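Local coordinates for protein HAD hydrolase, family IA, variant 3 (Entamoeba histolytica, PDB 6W04) that binds magnesium and is probably a hydrolase of the haloacid dehalogenase superfamily, resembling beta-phosphoglucomutases in its fold family, at residues V4-N9 against N93-L98; I13-L18 against N74-M79; P104-T109 against E127-D132. All blocks are in the same frame, centred on the assembly; numbering follows the deposited sequence.

Interaction 1: residues V4-N9 against N93-L98; sequences VLFDFN and NLFEAL. With MG (magnesium ion), chain B.
V4 meets L98 where the first strand of the Rossmann-like haloacid dehalogenase core is covered by helix 91-100. The strand and helix segments run nearly antiparallel, their axes 11.7 Å apart, so side chains alone bridge the gap. V4 has CG1 anti to the backbone N (chi1 178°), which turns CG2 toward the helix; there it packs on L98 CD1 at 3.9 Å. CG1 instead lies over one face of the F6 ring. Two residues along, F6 carries most of the contact. F95 drives its edge into the other face of that ring in a T-shaped stack, the planes at 86° and F95 CE1 3.6 Å from F6 CZ. Near the plane of the F6 ring, its rim is met by L94 CD2 and L98 CD1. Past F6 the strand 3-7 leads to the position of the superfamily's metal-binding DxD motif, here D7-F8-N9 with asparagine in place of the second aspartate. D7 OD1 pairs with K144, while D169 joins the metal from another loop. The magnesium ion is held by D7 OD2 at 2.1 Å, by the backbone O of N9 rather than its side-chain amide, and by two waters.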
loop_
_atom_site.group_PDB
_atom_site.type_symbol
_atom_site.label_atom_id
_atom_site.label_comp_id
_atom_site.label_asym_id
_atom_site.label_seq_id
_atom_site.Cartn_x
_atom_site.Cartn_y
_atom_site.Cartn_z
ATOM N N VAL A 4 -10.036 -11.041 2.263
ATOM C CA VAL A 4 -9.590 -9.678 2.536
ATOM C C VAL A 4 -8.244 -9.475 1.862
ATOM O O VAL A 4 -7.329 -10.287 2.037
ATOM C CB VAL A 4 -9.462 -9.409 4.045
ATOM C CG1 VAL A 4 -8.949 -7.992 4.291
ATOM C CG2 VAL A 4 -10.775 -9.687 4.750
ATOM N N LEU A 5 -8.107 -8.386 1.113
ATOM C CA LEU A 5 -6.849 -8.072 0.440
ATOM C C LEU A 5 -6.314 -6.793 1.067
ATOM O O LEU A 5 -6.945 -5.737 0.946
ATOM C CB LEU A 5 -7.067 -7.914 -1.069
ATOM C CG LEU A 5 -7.956 -9.015 -1.675
ATOM C CD1 LEU A 5 -8.224 -8.778 -3.178
ATOM C CD2 LEU A 5 -7.337 -10.407 -1.416
ATOM N N PHE A 6 -5.183 -6.889 1.774
ATOM C CA PHE A 6 -4.574 -5.716 2.405
ATOM C C PHE A 6 -3.505 -5.083 1.514
ATOM O O PHE A 6 -2.520 -5.740 1.147
ATOM C CB PHE A 6 -3.892 -6.067 3.727
ATOM C CG PHE A 6 -4.809 -6.613 4.800
ATOM C CD1 PHE A 6 -5.385 -5.759 5.729
ATOM C CD2 PHE A 6 -4.994 -7.981 4.940
ATOM C CE1 PHE A 6 -6.190 -6.259 6.764
ATOM C CE2 PHE A 6 -5.816 -8.492 5.956
ATOM C CZ PHE A 6 -6.398 -7.633 6.866
ATOM N N ASP A 7 -3.645 -3.785 1.261
ATOM C CA ASP A 7 -2.490 -2.992 0.837
ATOM C C ASP A 7 -1.505 -2.912 1.989
ATOM O O ASP A 7 -1.880 -3.084 3.150
ATOM C CB ASP A 7 -2.935 -1.592 0.438
ATOM C CG ASP A 7 -1.792 -0.711 -0.003
ATOM O OD1 ASP A 7 -0.965 -1.165 -0.823
ATOM O OD2 ASP A 7 -1.744 0.449 0.455
ATOM N N PHE A 8 -0.234 -2.639 1.695
ATOM C CA PHE A 8 0.748 -2.615 2.774
ATOM C C PHE A 8 1.173 -1.196 3.142
ATOM O O PHE A 8 0.820 -0.721 4.228
ATOM C CB PHE A 8 1.942 -3.502 2.452
ATOM C CG PHE A 8 2.797 -3.769 3.657
ATOM C CD1 PHE A 8 2.444 -4.763 4.560
ATOM C CD2 PHE A 8 3.888 -2.963 3.937
ATOM C CE1 PHE A 8 3.196 -4.988 5.700
ATOM C CE2 PHE A 8 4.655 -3.191 5.065
ATOM C CZ PHE A 8 4.303 -4.199 5.947
ATOM N N ASN A 9 1.902 -0.490 2.267
ATOM C CA ASN A 9 2.399 0.847 2.589
ATOM C C ASN A 9 1.251 1.832 2.771
ATOM O O ASN A 9 0.405 1.988 1.890
ATOM C CB ASN A 9 3.321 1.335 1.473
ATOM C CG ASN A 9 4.460 0.376 1.225
ATOM O OD1 ASN A 9 4.446 -0.411 0.270
ATOM N ND2 ASN A 9 5.437 0.401 2.117
ATOM N N ASN A 93 -4.888 -8.373 15.365
ATOM C CA ASN A 93 -6.147 -8.940 15.843
ATOM C C ASN A 93 -7.040 -9.359 14.688
ATOM O O ASN A 93 -7.651 -10.435 14.723
ATOM C CB ASN A 93 -6.889 -7.932 16.718
ATOM C CG ASN A 93 -6.236 -7.731 18.066
ATOM O OD1 ASN A 93 -5.442 -8.559 18.525
ATOM N ND2 ASN A 93 -6.577 -6.625 18.720
ATOM N N LEU A 94 -7.158 -8.503 13.668
ATOM C CA LEU A 94 -7.950 -8.870 12.500
ATOM C C LEU A 94 -7.380 -10.111 11.822
ATOM O O LEU A 94 -8.132 -11.024 11.459
ATOM C CB LEU A 94 -8.016 -7.697 11.516
ATOM C CG LEU A 94 -9.011 -7.843 10.367
ATOM C CD1 LEU A 94 -10.368 -8.290 10.920
ATOM C CD2 LEU A 94 -9.141 -6.526 9.556
ATOM N N PHE A 95 -6.052 -10.160 11.644
ATOM C CA PHE A 95 -5.402 -11.339 11.073
ATOM C C PHE A 95 -5.834 -12.615 11.788
ATOM O O PHE A 95 -6.205 -13.603 11.149
ATOM C CB PHE A 95 -3.874 -11.225 11.163
ATOM C CG PHE A 95 -3.275 -10.089 10.390
ATOM C CD1 PHE A 95 -3.973 -9.440 9.387
ATOM C CD2 PHE A 95 -1.974 -9.697 10.660
ATOM C CE1 PHE A 95 -3.388 -8.393 8.689
ATOM C CE2 PHE A 95 -1.380 -8.668 9.963
ATOM C CZ PHE A 95 -2.090 -8.011 8.976
ATOM N N GLU A 96 -5.757 -12.617 13.122
ATOM C CA GLU A 96 -6.111 -13.814 13.884
ATOM C C GLU A 96 -7.601 -14.118 13.780
ATOM O O GLU A 96 -7.996 -15.281 13.624
ATOM C CB GLU A 96 -5.704 -13.640 15.346
ATOM C CG GLU A 96 -4.224 -13.308 15.538
ATOM C CD GLU A 96 -3.871 -13.034 16.990
ATOM O OE1 GLU A 96 -2.690 -13.157 17.365
ATOM O OE2 GLU A 96 -4.787 -12.690 17.761
ATOM N N ALA A 97 -8.441 -13.087 13.857
ATOM C CA ALA A 97 -9.877 -13.304 13.766
ATOM C C ALA A 97 -10.268 -13.865 12.403
ATOM O O ALA A 97 -11.181 -14.697 12.307
ATOM C CB ALA A 97 -10.624 -12.003 14.058
ATOM N N LEU A 98 -9.592 -13.417 11.337
ATOM C CA LEU A 98 -9.904 -13.898 9.994
ATOM C C LEU A 98 -9.579 -15.383 9.847
ATOM O O LEU A 98 -10.396 -16.160 9.336
ATOM C CB LEU A 98 -9.140 -13.064 8.951
ATOM C CG LEU A 98 -9.669 -11.645 8.714
ATOM C CD1 LEU A 98 -8.732 -10.828 7.826
ATOM C CD2 LEU A 98 -11.099 -11.686 8.137
HETATM MG MG MG B . -0.728 2.205 0.120
HETATM O O HOH W 1 -1.883 2.235 -1.673
HETATM O O HOH W 2 0.212 4.199 0.108
#

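Interaction 2: residues I13-L18 against N74-M79; sequences IFDTPL and NLYRTM
Y76 and D15 supply the polar heart of this contact. The phenol gives its hydrogen to the carboxylate, Y76 OH lying 2.5 Å from D15 OD2, and the bond uses the anti lone pair, the one directed away from the other oxygen. Carboxylate and ring planes are turned 59° against each other. Y76 can reach that far because its ring swings anti to the backbone N (chi1 164°) and extends from the helix. The same oxygen also takes hydrogen bonds from N9 ND2 and H19 NE2; three donors thus grip D15 OD2 and should fix the rotation of the carboxylate. N9, whose side chain makes one of these bonds, binds the magnesium ion through its backbone O.

Apolar packing flanks this bond. L18 crosses the tyrosine at about a right angle, its CG 4.0 Å from Y76 CD1, while its CD1 rests 3.6 Å from M79 CB. At the phenol end the I13 and Y76 side chains come head-on, CD1 of I13 reaching the hydroxyl.

Backbone features shape both partners. An inverse gamma turn centred on F14 leads into D15, the residue just before helix 16-31. In the other helix, T78 adds its hydroxyl to its own N-H at N74 O, the two arriving from opposite faces of the carbonyl plane.

The contact joins the start of helix 16-31 to helix 62-82, two helices of what is probably a C1-type cap. H19 stacks on the Y76 ring, and F119 of helix 113-123 also touches it.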
loop_
_atom_site.group_PDB
_atom_site.type_symbol
_atom_site.label_atom_id
_atom_site.label_comp_id
_atom_site.label_asym_id
_atom_site.label_seq_id
_atom_site.Cartn_x
_atom_site.Cartn_y
_atom_site.Cartn_z
ATOM N N ILE A 13 1.219 -0.363 7.559
ATOM C CA ILE A 13 2.157 0.465 8.312
ATOM C C ILE A 13 2.004 1.915 7.857
ATOM O O ILE A 13 1.768 2.181 6.678
ATOM C CB ILE A 13 3.619 -0.016 8.149
ATOM C CG1 ILE A 13 4.095 0.041 6.683
ATOM C CG2 ILE A 13 3.799 -1.436 8.714
ATOM C CD1 ILE A 13 5.645 -0.239 6.551
ATOM N N PHE A 14 2.112 2.860 8.795
ATOM C CA PHE A 14 1.945 4.275 8.439
ATOM C C PHE A 14 3.335 4.833 8.137
ATOM O O PHE A 14 3.950 5.522 8.945
ATOM C CB PHE A 14 1.232 5.046 9.549
ATOM C CG PHE A 14 -0.254 4.737 9.672
ATOM C CD1 PHE A 14 -0.798 3.582 9.115
ATOM C CD2 PHE A 14 -1.105 5.621 10.337
ATOM C CE1 PHE A 14 -2.163 3.290 9.237
ATOM C CE2 PHE A 14 -2.478 5.339 10.460
ATOM C CZ PHE A 14 -3.004 4.169 9.908
ATOM N N ASP A 15 3.846 4.501 6.947
ATOM C CA ASP A 15 5.216 4.844 6.566
ATOM C C ASP A 15 5.296 6.012 5.599
ATOM O O ASP A 15 6.383 6.315 5.099
ATOM C CB ASP A 15 5.929 3.621 5.969
ATOM C CG ASP A 15 5.244 3.084 4.704
ATOM O OD1 ASP A 15 4.047 3.376 4.475
ATOM O OD2 ASP A 15 5.911 2.361 3.935
ATOM N N THR A 16 4.192 6.707 5.340
ATOM C CA THR A 16 4.299 7.852 4.440
ATOM C C THR A 16 5.302 8.902 4.928
ATOM O O THR A 16 6.109 9.368 4.101
ATOM C CB THR A 16 2.914 8.458 4.195
ATOM O OG1 THR A 16 2.092 7.463 3.574
ATOM C CG2 THR A 16 3.036 9.697 3.263
ATOM N N PRO A 17 5.333 9.301 6.211
ATOM C CA PRO A 17 6.349 10.288 6.618
ATOM C C PRO A 17 7.765 9.826 6.332
ATOM O O PRO A 17 8.608 10.634 5.907
ATOM C CB PRO A 17 6.085 10.465 8.120
ATOM C CG PRO A 17 4.603 10.197 8.271
ATOM C CD PRO A 17 4.396 9.004 7.317
ATOM N N LEU A 18 8.045 8.533 6.521
ATOM C CA LEU A 18 9.373 8.023 6.212
ATOM C C LEU A 18 9.682 8.119 4.716
ATOM O O LEU A 18 10.798 8.496 4.330
ATOM C CB LEU A 18 9.494 6.575 6.699
ATOM C CG LEU A 18 10.867 5.959 6.512
ATOM C CD1 LEU A 18 11.972 6.934 6.986
ATOM C CD2 LEU A 18 10.949 4.640 7.319
ATOM N N ASN A 74 16.839 1.924 -1.140
ATOM C CA ASN A 74 17.845 1.488 -0.185
ATOM C C ASN A 74 17.837 2.365 1.070
ATOM O O ASN A 74 17.947 1.854 2.194
ATOM C CB ASN A 74 19.220 1.493 -0.850
ATOM C CG ASN A 74 20.326 1.229 0.125
ATOM O OD1 ASN A 74 21.250 2.028 0.261
ATOM N ND2 ASN A 74 20.231 0.113 0.835
ATOM N N LEU A 75 17.720 3.682 0.901
ATOM C CA LEU A 75 17.626 4.563 2.070
ATOM C C LEU A 75 16.368 4.244 2.881
ATOM O O LEU A 75 16.421 4.094 4.106
ATOM C CB LEU A 75 17.653 6.030 1.636
ATOM C CG LEU A 75 17.450 7.150 2.686
ATOM C CD1 LEU A 75 18.388 7.013 3.889
ATOM C CD2 LEU A 75 17.641 8.561 2.048
ATOM N N TYR A 76 15.231 4.091 2.203
ATOM C CA TYR A 76 13.981 3.775 2.886
ATOM C C TYR A 76 14.070 2.471 3.679
ATOM O O TYR A 76 13.674 2.420 4.855
ATOM C CB TYR A 76 12.846 3.716 1.862
ATOM C CG TYR A 76 11.607 3.028 2.365
ATOM C CD1 TYR A 76 10.709 3.701 3.196
ATOM C CD2 TYR A 76 11.327 1.704 2.020
ATOM C CE1 TYR A 76 9.562 3.058 3.686
ATOM C CE2 TYR A 76 10.162 1.059 2.484
ATOM C CZ TYR A 76 9.290 1.770 3.328
ATOM O OH TYR A 76 8.144 1.172 3.811
ATOM N N ARG A 77 14.577 1.401 3.052
ATOM C CA ARG A 77 14.666 0.103 3.725
ATOM C C ARG A 77 15.519 0.181 4.972
ATOM O O ARG A 77 15.200 -0.442 5.988
ATOM C CB ARG A 77 15.282 -0.953 2.809
ATOM C CG ARG A 77 14.405 -1.414 1.739
ATOM C CD ARG A 77 15.206 -2.258 0.783
ATOM N NE ARG A 77 14.734 -2.004 -0.560
ATOM C CZ ARG A 77 15.513 -1.978 -1.629
ATOM N NH1 ARG A 77 14.974 -1.728 -2.806
ATOM N NH2 ARG A 77 16.818 -2.208 -1.516
ATOM N N THR A 78 16.636 0.900 4.885
ATOM C CA THR A 78 17.544 1.028 6.013
ATOM C C THR A 78 16.872 1.771 7.162
ATOM O O THR A 78 16.941 1.344 8.322
ATOM C CB THR A 78 18.804 1.746 5.539
ATOM O OG1 THR A 78 19.432 0.941 4.541
ATOM C CG2 THR A 78 19.765 1.956 6.683
ATOM N N MET A 79 16.197 2.877 6.844
ATOM C CA MET A 79 15.481 3.645 7.863
ATOM C C MET A 79 14.323 2.848 8.466
ATOM O O MET A 79 14.136 2.839 9.690
ATOM C CB MET A 79 14.972 4.955 7.257
ATOM C CG MET A 79 16.108 5.871 6.750
ATOM S SD MET A 79 17.129 6.612 8.087
ATOM C CE MET A 79 15.834 7.332 9.113
#

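Interaction 3: residues P104-T109 against E127-D132; sequences PFTIAT and EWFDID
F105 and F129 illustrate how rings can fasten a loop to a strand without a direct hydrogen bond. The edge of F105 points at the face of F129 in an offset edge-to-face pair, centroids 5.2 Å apart and planes at 84°, with F105 CD1 3.5 Å from F129 CE1. F105 takes up the crowded position between its backbone N and carbonyl carbon (chi1 57°), which brings the ring over to the loop.

The opposite face of F129 belongs to I107. Its CD1 makes a CH-pi contact, 3.7 Å from the ring centroid and only 14° off the normal, and CG1 follows over the rim. F129 is therefore sandwiched between alternate residues of one strand, while the intervening residue closes on its edge through T106 CA, 3.7 Å from F129 CE1. Outside this pair of segments, F95 of helix 91-100 adds another edge-to-face partner to F129. Less intimately, F105 also touches W128 through CB and the carbonyl.

The polar links across the contact run through two waters, one joining two backbone carbonyls, the other the T106 hydroxyl and the carbonyl of D130. The first donates to F105 O and to W128 O, and since both its hydrogens are spent there, its place above the centre of the F105 ring is packing. The second donates to T106 OG1 and, at 2.8 Å, to D130 O; T106 OG1 is in turn bonded to K133 O. The burial leaves I107 N without a partner in the model. Farther along the loop, D130 OD1 receives D132 N in an Asx turn.

Such a loop belongs to a beta-alpha-beta crossover: it returns the chain from helix 113-123 to strand 135-137, parallel neighbour of strand 105-112 in the Rossmann-like sheet.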
loop_
_atom_site.group_PDB
_atom_site.type_symbol
_atom_site.label_atom_id
_atom_site.label_comp_id
_atom_site.label_asym_id
_atom_site.label_seq_id
_atom_site.Cartn_x
_atom_site.Cartn_y
_atom_site.Cartn_z
ATOM N N PRO A 104 -9.743 -16.429 3.980
ATOM C CA PRO A 104 -8.381 -16.162 3.497
ATOM C C PRO A 104 -8.121 -14.676 3.317
ATOM O O PRO A 104 -9.022 -13.885 3.040
ATOM C CB PRO A 104 -8.332 -16.897 2.154
ATOM C CG PRO A 104 -9.772 -17.037 1.739
ATOM C CD PRO A 104 -10.549 -17.203 3.017
ATOM N N PHE A 105 -6.857 -14.300 3.475
ATOM C CA PHE A 105 -6.455 -12.915 3.334
ATOM C C PHE A 105 -5.001 -12.884 2.896
ATOM O O PHE A 105 -4.225 -13.800 3.195
ATOM C CB PHE A 105 -6.640 -12.117 4.637
ATOM C CG PHE A 105 -5.898 -12.681 5.831
ATOM C CD1 PHE A 105 -4.637 -12.201 6.171
ATOM C CD2 PHE A 105 -6.476 -13.669 6.635
ATOM C CE1 PHE A 105 -3.945 -12.695 7.286
ATOM C CE2 PHE A 105 -5.792 -14.194 7.756
ATOM C CZ PHE A 105 -4.526 -13.704 8.090
ATOM N N THR A 106 -4.632 -11.822 2.194
ATOM C CA THR A 106 -3.240 -11.673 1.811
ATOM C C THR A 106 -2.927 -10.195 1.640
ATOM O O THR A 106 -3.810 -9.332 1.718
ATOM C CB THR A 106 -2.921 -12.450 0.526
ATOM O OG1 THR A 106 -1.498 -12.485 0.359
ATOM C CG2 THR A 106 -3.565 -11.777 -0.721
ATOM N N ILE A 107 -1.655 -9.928 1.380
ATOM C CA ILE A 107 -1.126 -8.596 1.132
ATOM C C ILE A 107 -0.902 -8.418 -0.363
ATOM O O ILE A 107 -0.435 -9.342 -1.050
ATOM C CB ILE A 107 0.187 -8.388 1.904
ATOM C CG1 ILE A 107 -0.093 -8.222 3.398
ATOM C CG2 ILE A 107 0.951 -7.158 1.338
ATOM C CD1 ILE A 107 1.176 -8.411 4.299
ATOM N N ALA A 108 -1.243 -7.231 -0.870
ATOM C CA ALA A 108 -0.835 -6.777 -2.192
ATOM C C ALA A 108 -0.122 -5.445 -2.006
ATOM O O ALA A 108 -0.590 -4.589 -1.250
ATOM C CB ALA A 108 -2.030 -6.629 -3.130
ATOM N N THR A 109 1.021 -5.272 -2.651
ATOM C CA THR A 109 1.737 -4.021 -2.503
ATOM C C THR A 109 2.351 -3.643 -3.839
ATOM O O THR A 109 2.697 -4.509 -4.645
ATOM C CB THR A 109 2.816 -4.125 -1.398
ATOM O OG1 THR A 109 3.612 -2.935 -1.367
ATOM C CG2 THR A 109 3.720 -5.315 -1.620
ATOM N N GLU A 127 4.146 -15.183 10.170
ATOM C CA GLU A 127 3.263 -15.613 11.259
ATOM C C GLU A 127 1.813 -15.712 10.788
ATOM O O GLU A 127 1.068 -16.574 11.260
ATOM C CB GLU A 127 3.360 -14.637 12.437
ATOM C CG GLU A 127 4.498 -14.869 13.400
ATOM C CD GLU A 127 4.187 -15.964 14.411
ATOM O OE1 GLU A 127 3.093 -16.557 14.337
ATOM O OE2 GLU A 127 5.040 -16.225 15.281
ATOM N N TRP A 128 1.401 -14.841 9.849
ATOM C CA TRP A 128 0.006 -14.753 9.427
ATOM C C TRP A 128 -0.213 -14.952 7.942
ATOM O O TRP A 128 -1.353 -15.225 7.545
ATOM C CB TRP A 128 -0.598 -13.392 9.813
ATOM C CG TRP A 128 -0.292 -13.006 11.218
ATOM C CD1 TRP A 128 -0.951 -13.404 12.342
ATOM C CD2 TRP A 128 0.758 -12.146 11.649
ATOM N NE1 TRP A 128 -0.375 -12.837 13.453
ATOM C CE2 TRP A 128 0.679 -12.062 13.055
ATOM C CE3 TRP A 128 1.757 -11.430 10.981
ATOM C CZ2 TRP A 128 1.562 -11.292 13.809
ATOM C CZ3 TRP A 128 2.638 -10.667 11.729
ATOM C CH2 TRP A 128 2.535 -10.609 13.133
ATOM N N PHE A 129 0.835 -14.852 7.123
ATOM C CA PHE A 129 0.740 -14.866 5.668
ATOM C C PHE A 129 1.587 -15.981 5.081
ATOM O O PHE A 129 2.745 -16.166 5.478
ATOM C CB PHE A 129 1.217 -13.525 5.086
ATOM C CG PHE A 129 0.340 -12.378 5.461
ATOM C CD1 PHE A 129 -0.768 -12.062 4.691
ATOM C CD2 PHE A 129 0.593 -11.639 6.601
ATOM C CE1 PHE A 129 -1.591 -11.004 5.029
ATOM C CE2 PHE A 129 -0.244 -10.581 6.955
ATOM C CZ PHE A 129 -1.334 -10.267 6.165
ATOM N N ASP A 130 1.026 -16.691 4.109
ATOM C CA ASP A 130 1.821 -17.526 3.220
ATOM C C ASP A 130 2.638 -16.593 2.336
ATOM O O ASP A 130 2.062 -15.869 1.515
ATOM C CB ASP A 130 0.903 -18.424 2.394
ATOM C CG ASP A 130 1.660 -19.369 1.466
ATOM O OD1 ASP A 130 2.852 -19.123 1.157
ATOM O OD2 ASP A 130 1.043 -20.365 1.025
ATOM N N ILE A 131 3.972 -16.617 2.493
ATOM C CA ILE A 131 4.828 -15.654 1.793
ATOM C C ILE A 131 4.683 -15.781 0.283
ATOM O O ILE A 131 4.889 -14.810 -0.444
ATOM C CB ILE A 131 6.318 -15.788 2.208
ATOM C CG1 ILE A 131 6.882 -17.165 1.874
ATOM C CG2 ILE A 131 6.529 -15.486 3.670
ATOM C CD1 ILE A 131 8.353 -17.307 2.238
ATOM N N ASP A 132 4.334 -16.967 -0.216
ATOM C CA ASP A 132 4.192 -17.162 -1.655
ATOM C C ASP A 132 2.893 -16.576 -2.220
ATOM O O ASP A 132 2.791 -16.419 -3.439
ATOM C CB ASP A 132 4.291 -18.659 -1.978
ATOM C CG ASP A 132 4.121 -18.964 -3.462
ATOM O OD1 ASP A 132 4.795 -18.331 -4.301
ATOM O OD2 ASP A 132 3.312 -19.861 -3.790
HETATM O O HOH W 3 -3.010 -15.272 5.128
HETATM O O HOH W 4 -0.408 -14.645 1.897
#

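Overall arrangement
Along the chain, interaction 2 is nested within the loop closed by interaction 1, and interaction 3 follows in series. Interactions 1 and 3 have centres about 8 Å apart and share the parallel sheet: strands 3-7 and 105-112 are neighbours, tied by backbone hydrogen bonds such as F6 N to T106 O. Interaction 2 lies about 20 Å from each of them, among the helices inserted after the first strand. It touches interaction 1 through N9 and D15, and F8 packs on I13. Interactions 2 and 3 do not touch. The principle is a division of labour: apolar side chains pack helix 91-100 and the loop 127-132 onto the sheet, while its first strand ends at the magnesium site, where the helical insertion joins it.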